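Erythromycin C-12 hydroxylase (PDB 2JJN) hydroxylates the macrolactone ring of erythromycin D at C-12, using a heme b cofactor, NADPH and O2 to yield erythromycin C. Local coordinates at residues A[92-97]-A[222-227]. The protein carries 2 engineered substitutions. Numbering follows the deposited sequence.
With HEM (protoporphyrin IX containing Fe), chain B.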
ATOM      1  N   PRO A  92      -6.032  19.177  -6.398  1.00 18.55           N
ATOM      2  CA  PRO A  92      -6.498  20.451  -5.818  1.00 21.24           C
ATOM      3  C   PRO A  92      -7.236  21.267  -6.875  1.00 22.47           C
ATOM      4  O   PRO A  92      -6.984  21.109  -8.101  1.00 21.66           O
ATOM      5  CB  PRO A  92      -5.211  21.142  -5.391  1.00 21.04           C
ATOM      6  CG  PRO A  92      -4.150  19.991  -5.312  1.00 22.73           C
ATOM      7  CD  PRO A  92      -4.557  19.054  -6.383  1.00 20.47           C
ATOM      8  N   PRO A  93      -8.171  22.132  -6.430  1.00 25.35           N
ATOM      9  CA  PRO A  93      -8.488  22.455  -5.024  1.00 25.77           C
ATOM     10  C   PRO A  93      -9.433  21.459  -4.328  1.00 24.40           C
ATOM     11  O   PRO A  93      -9.428  21.385  -3.091  1.00 25.25           O
ATOM     12  CB  PRO A  93      -9.161  23.830  -5.133  1.00 25.33           C
ATOM     13  CG  PRO A  93      -9.771  23.867  -6.510  1.00 27.84           C
ATOM     14  CD  PRO A  93      -8.947  22.925  -7.397  1.00 26.66           C
ATOM     15  N   GLU A  94     -10.161  20.678  -5.116  1.00 24.78           N
ATOM     16  CA  GLU A  94     -11.118  19.726  -4.569  1.00 24.80           C
ATOM     17  C   GLU A  94     -10.388  18.785  -3.617  1.00 23.77           C
ATOM     18  O   GLU A  94     -10.902  18.423  -2.556  1.00 23.18           O
ATOM     19  CB  GLU A  94     -11.881  18.945  -5.668  1.00 24.92           C
ATOM     20  CG  GLU A  94     -12.914  17.952  -5.066  0.50 27.06           C
ATOM     21  CD  GLU A  94     -13.693  17.106  -6.077  0.50 28.60           C
ATOM     22  OE1 GLU A  94     -14.642  16.413  -5.645  0.50 33.55           O
ATOM     23  OE2 GLU A  94     -13.373  17.114  -7.285  0.50 34.19           O
ATOM     24  N   HIS A  95      -9.180  18.352  -4.000  1.00 21.27           N
ATOM     25  CA  HIS A  95      -8.474  17.412  -3.125  1.00 21.27           C
ATOM     26  C   HIS A  95      -8.267  17.951  -1.708  1.00 22.38           C
ATOM     27  O   HIS A  95      -8.358  17.212  -0.717  1.00 21.83           O
ATOM     28  CB  HIS A  95      -7.100  17.028  -3.704  1.00 21.26           C
ATOM     29  CG  HIS A  95      -6.309  16.143  -2.791  1.00 19.79           C
ATOM     30  ND1 HIS A  95      -5.349  16.642  -1.931  1.00 20.27           N
ATOM     31  CD2 HIS A  95      -6.394  14.811  -2.537  1.00 19.54           C
ATOM     32  CE1 HIS A  95      -4.843  15.644  -1.219  1.00 20.04           C
ATOM     33  NE2 HIS A  95      -5.470  14.532  -1.555  1.00 20.71           N
ATOM     34  N   ARG A  96      -7.950  19.237  -1.623  1.00 23.09           N
ATOM     35  CA  ARG A  96      -7.639  19.827  -0.347  1.00 24.05           C
ATOM     36  C   ARG A  96      -8.899  19.843   0.522  1.00 23.14           C
ATOM     37  O   ARG A  96      -8.818  19.523   1.696  1.00 24.03           O
ATOM     38  CB  ARG A  96      -7.152  21.241  -0.565  1.00 26.32           C
ATOM     39  CG  ARG A  96      -6.798  21.935   0.705  1.00 29.49           C
ATOM     40  CD  ARG A  96      -6.599  23.397   0.334  1.00 36.00           C
ATOM     41  NE  ARG A  96      -5.334  23.573  -0.370  1.00 42.41           N
ATOM     42  CZ  ARG A  96      -5.123  24.447  -1.344  1.00 45.87           C
ATOM     43  NH1 ARG A  96      -6.110  25.236  -1.768  1.00 48.44           N
ATOM     44  NH2 ARG A  96      -3.916  24.529  -1.894  1.00 48.89           N
ATOM     45  N   ALA A  97     -10.029  20.208  -0.085  1.00 23.27           N
ATOM     46  CA  ALA A  97     -11.326  20.270   0.631  1.00 22.31           C
ATOM     47  C   ALA A  97     -11.689  18.866   1.105  1.00 22.26           C
ATOM     48  O   ALA A  97     -12.148  18.674   2.250  1.00 23.45           O
ATOM     49  CB  ALA A  97     -12.422  20.809  -0.258  1.00 23.20           C
ATOM     50  N   ASP A 222     -15.682  23.828   6.290  1.00 19.66           N
ATOM     51  CA  ASP A 222     -15.989  24.916   5.373  1.00 21.23           C
ATOM     52  C   ASP A 222     -17.286  24.686   4.617  1.00 21.02           C
ATOM     53  O   ASP A 222     -17.419  25.091   3.455  1.00 22.50           O
ATOM     54  CB  ASP A 222     -14.829  25.136   4.417  1.00 22.23           C
ATOM     55  CG  ASP A 222     -13.547  25.514   5.139  1.00 25.07           C
ATOM     56  OD1 ASP A 222     -13.643  26.125   6.232  1.00 28.11           O
ATOM     57  OD2 ASP A 222     -12.456  25.169   4.635  1.00 27.94           O
ATOM     58  N   GLY A 223     -18.261  24.077   5.287  1.00 20.84           N
ATOM     59  CA  GLY A 223     -19.557  23.831   4.657  1.00 21.65           C
ATOM     60  C   GLY A 223     -19.568  22.664   3.680  1.00 21.60           C
ATOM     61  O   GLY A 223     -20.614  22.361   3.096  1.00 22.79           O
ATOM     62  N   ARG A 224     -18.432  22.002   3.505  1.00 21.96           N
ATOM     63  CA  ARG A 224     -18.352  20.848   2.598  1.00 20.37           C
ATOM     64  C   ARG A 224     -18.662  19.567   3.373  1.00 18.25           C
ATOM     65  O   ARG A 224     -18.019  19.297   4.381  1.00 18.25           O
ATOM     66  CB  ARG A 224     -16.951  20.754   1.980  1.00 20.90           C
ATOM     67  CG  ARG A 224     -16.739  19.576   0.996  1.00 25.20           C
ATOM     68  CD  ARG A 224     -17.642  19.681  -0.221  1.00 30.32           C
ATOM     69  NE  ARG A 224     -17.130  18.908  -1.354  1.00 32.85           N
ATOM     70  CZ  ARG A 224     -17.462  17.648  -1.602  1.00 33.87           C
ATOM     71  NH1 ARG A 224     -18.303  17.017  -0.795  1.00 28.74           N
ATOM     72  NH2 ARG A 224     -16.959  17.026  -2.662  1.00 33.43           N
ATOM     73  N   ALA A 225     -19.684  18.814   2.947  1.00 17.49           N
ATOM     74  CA  ALA A 225     -19.975  17.547   3.569  1.00 16.52           C
ATOM     75  C   ALA A 225     -19.998  16.502   2.463  1.00 15.44           C
ATOM     76  O   ALA A 225     -20.187  16.833   1.266  1.00 17.54           O
ATOM     77  CB  ALA A 225     -21.363  17.612   4.321  1.00 16.53           C
ATOM     78  N   LEU A 226     -19.796  15.265   2.830  1.00 14.20           N
ATOM     79  CA  LEU A 226     -19.819  14.175   1.845  1.00 13.24           C
ATOM     80  C   LEU A 226     -21.218  13.703   1.623  1.00 13.57           C
ATOM     81  O   LEU A 226     -21.966  13.530   2.592  1.00 13.68           O
ATOM     82  CB  LEU A 226     -18.970  12.987   2.328  1.00 13.43           C
ATOM     83  CG  LEU A 226     -17.516  13.341   2.741  1.00 14.73           C
ATOM     84  CD1 LEU A 226     -16.782  12.120   3.309  1.00 16.29           C
ATOM     85  CD2 LEU A 226     -16.740  13.930   1.569  1.00 17.45           C
ATOM     86  N   ASP A 227     -21.568  13.442   0.366  1.00 13.65           N
ATOM     87  CA  ASP A 227     -22.778  12.637   0.146  1.00 13.16           C
ATOM     88  C   ASP A 227     -22.478  11.146   0.302  1.00 13.78           C
ATOM     89  O   ASP A 227     -21.346  10.770   0.588  1.00 13.27           O
ATOM     90  CB  ASP A 227     -23.450  12.984  -1.184  1.00 13.15           C
ATOM     91  CG  ASP A 227     -22.605  12.640  -2.402  1.00 16.46           C
ATOM     92  OD1 ASP A 227     -21.723  11.752  -2.332  1.00 16.91           O
ATOM     93  OD2 ASP A 227     -22.873  13.247  -3.448  1.00 21.29           O
TER
HETATM   94  CHA HEM B 412      -2.125   7.234  -0.157  1.00 12.24           C
HETATM   95  CHB HEM B 412       1.191   3.703   0.442  1.00 10.52           C
HETATM   96  CHC HEM B 412      -1.393   1.949   4.148  1.00 14.69           C
HETATM   97  CHD HEM B 412      -5.059   4.946   3.031  1.00 13.38           C
HETATM   98  C1A HEM B 412      -0.991   6.451  -0.237  1.00 11.79           C
HETATM   99  C2A HEM B 412       0.111   6.683  -1.179  1.00 11.12           C
HETATM  100  C3A HEM B 412       1.011   5.707  -1.027  1.00 10.18           C
HETATM  101  C4A HEM B 412       0.525   4.815   0.006  1.00 10.32           C
HETATM  102  CMA HEM B 412       2.323   5.513  -1.819  1.00 10.50           C
HETATM  103  CAA HEM B 412       0.221   7.871  -2.153  1.00 11.83           C
HETATM  104  CBA HEM B 412      -0.563   7.625  -3.429  1.00 12.51           C
HETATM  105  CGA HEM B 412      -0.254   8.664  -4.509  1.00 13.91           C
HETATM  106  O1A HEM B 412       0.561   9.596  -4.261  1.00 13.54           O
HETATM  107  O2A HEM B 412      -0.891   8.551  -5.604  1.00 12.07           O
HETATM  108  C1B HEM B 412       0.772   2.922   1.520  1.00 11.04           C
HETATM  109  C2B HEM B 412       1.529   1.843   2.101  1.00 11.14           C
HETATM  110  C3B HEM B 412       0.815   1.356   3.142  1.00 12.51           C
HETATM  111  C4B HEM B 412      -0.409   2.147   3.203  1.00 12.70           C
HETATM  112  CMB HEM B 412       2.905   1.451   1.522  1.00 12.64           C
HETATM  113  CAB HEM B 412       1.095   0.189   4.109  1.00 14.56           C
HETATM  114  CBB HEM B 412       2.310  -0.073   4.468  1.00 16.65           C
HETATM  115  C1C HEM B 412      -2.606   2.604   4.163  1.00 13.35           C
HETATM  116  C2C HEM B 412      -3.679   2.348   5.110  1.00 14.47           C
HETATM  117  C3C HEM B 412      -4.698   3.178   4.800  1.00 13.07           C
HETATM  118  C4C HEM B 412      -4.288   3.995   3.656  1.00 12.68           C
HETATM  119  CMC HEM B 412      -3.569   1.290   6.240  1.00 15.87           C
HETATM  120  CAC HEM B 412      -6.093   3.301   5.444  1.00 17.74           C
HETATM  121  CBC HEM B 412      -6.297   3.212   6.758  1.00 22.66           C
HETATM  122  C1D HEM B 412      -4.581   5.784   2.070  1.00 11.76           C
HETATM  123  C2D HEM B 412      -5.375   6.811   1.477  1.00 13.95           C
HETATM  124  C3D HEM B 412      -4.478   7.525   0.519  1.00 12.38           C
HETATM  125  C4D HEM B 412      -3.211   6.860   0.600  1.00 10.73           C
HETATM  126  CMD HEM B 412      -6.873   7.131   1.764  1.00 14.33           C
HETATM  127  CAD HEM B 412      -4.827   8.708  -0.402  1.00 11.56           C
HETATM  128  CBD HEM B 412      -4.494  10.054   0.268  1.00 11.86           C
HETATM  129  CGD HEM B 412      -4.732  11.179  -0.692  1.00 13.11           C
HETATM  130  O1D HEM B 412      -4.896  10.950  -1.902  1.00 12.77           O
HETATM  131  O2D HEM B 412      -4.758  12.334  -0.217  1.00 12.70           O
HETATM  132  NA  HEM B 412      -0.693   5.296   0.506  1.00 10.32           N
HETATM  133  NB  HEM B 412      -0.446   3.075   2.178  1.00 10.64           N
HETATM  134  NC  HEM B 412      -3.040   3.590   3.297  1.00 10.67           N
HETATM  135  ND  HEM B 412      -3.281   5.836   1.526  1.00 10.46           N
HETATM  136 FE   HEM B 412      -1.781   4.543   1.974  1.00 12.77          FE
HETATM  137  O   HOH W   1      -2.598   3.164   0.443  1.00 27.42           O
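Arg224 lays its side chain beside the first turn of helix 94-105, its CG lying near the CB of Ala97, and its guanidinium meets the end of Glu94. The two side chains reach each other obliquely: Glu94 OE1 arrives at the guanidinium edge, near its plane, 3.8 Å from Arg224 NH2. This is a long salt bridge without a hydrogen bond, and the carboxylate and guanidinium planes are turned 36° apart. Glu94 spans the gap because its chain is fully extended, with CG anti to the backbone N. In Arg224 a bend at chi2 (63°) brings the guanidinium round to Glu94 and to the carbonyl of Ala225. Its NH2 is also salt-bridged to Glu230 on helix 228-259, so Glu94 is the weaker of two acidic partners, while NH1 gives a weak hydrogen bond to Ala225 O (2.8 Å). In this cytochrome P450 fold the pair lightly links the start of helix 94-105, the C helix of the family, to the loop leading into the long helix 228-259. Two residues after Arg224, Leu226 makes the firmer join, packing on Leu98, Val101 and Val102 of the same C helix, and Asp227 caps helix 228-259 by accepting from Glu230 N. One residue after Glu94, His95 turns inward to the heme: its NE2 donates a nearly straight hydrogen bond to propionate O2D of the heme (2.7 Å, 165°), with the propionate carboxyl carbon at the imidazole edge, in the ring plane. Arg99, Arg293 and His351 hydrogen-bond the same cofactor, and the rings of His95 and His351 meet at an angle.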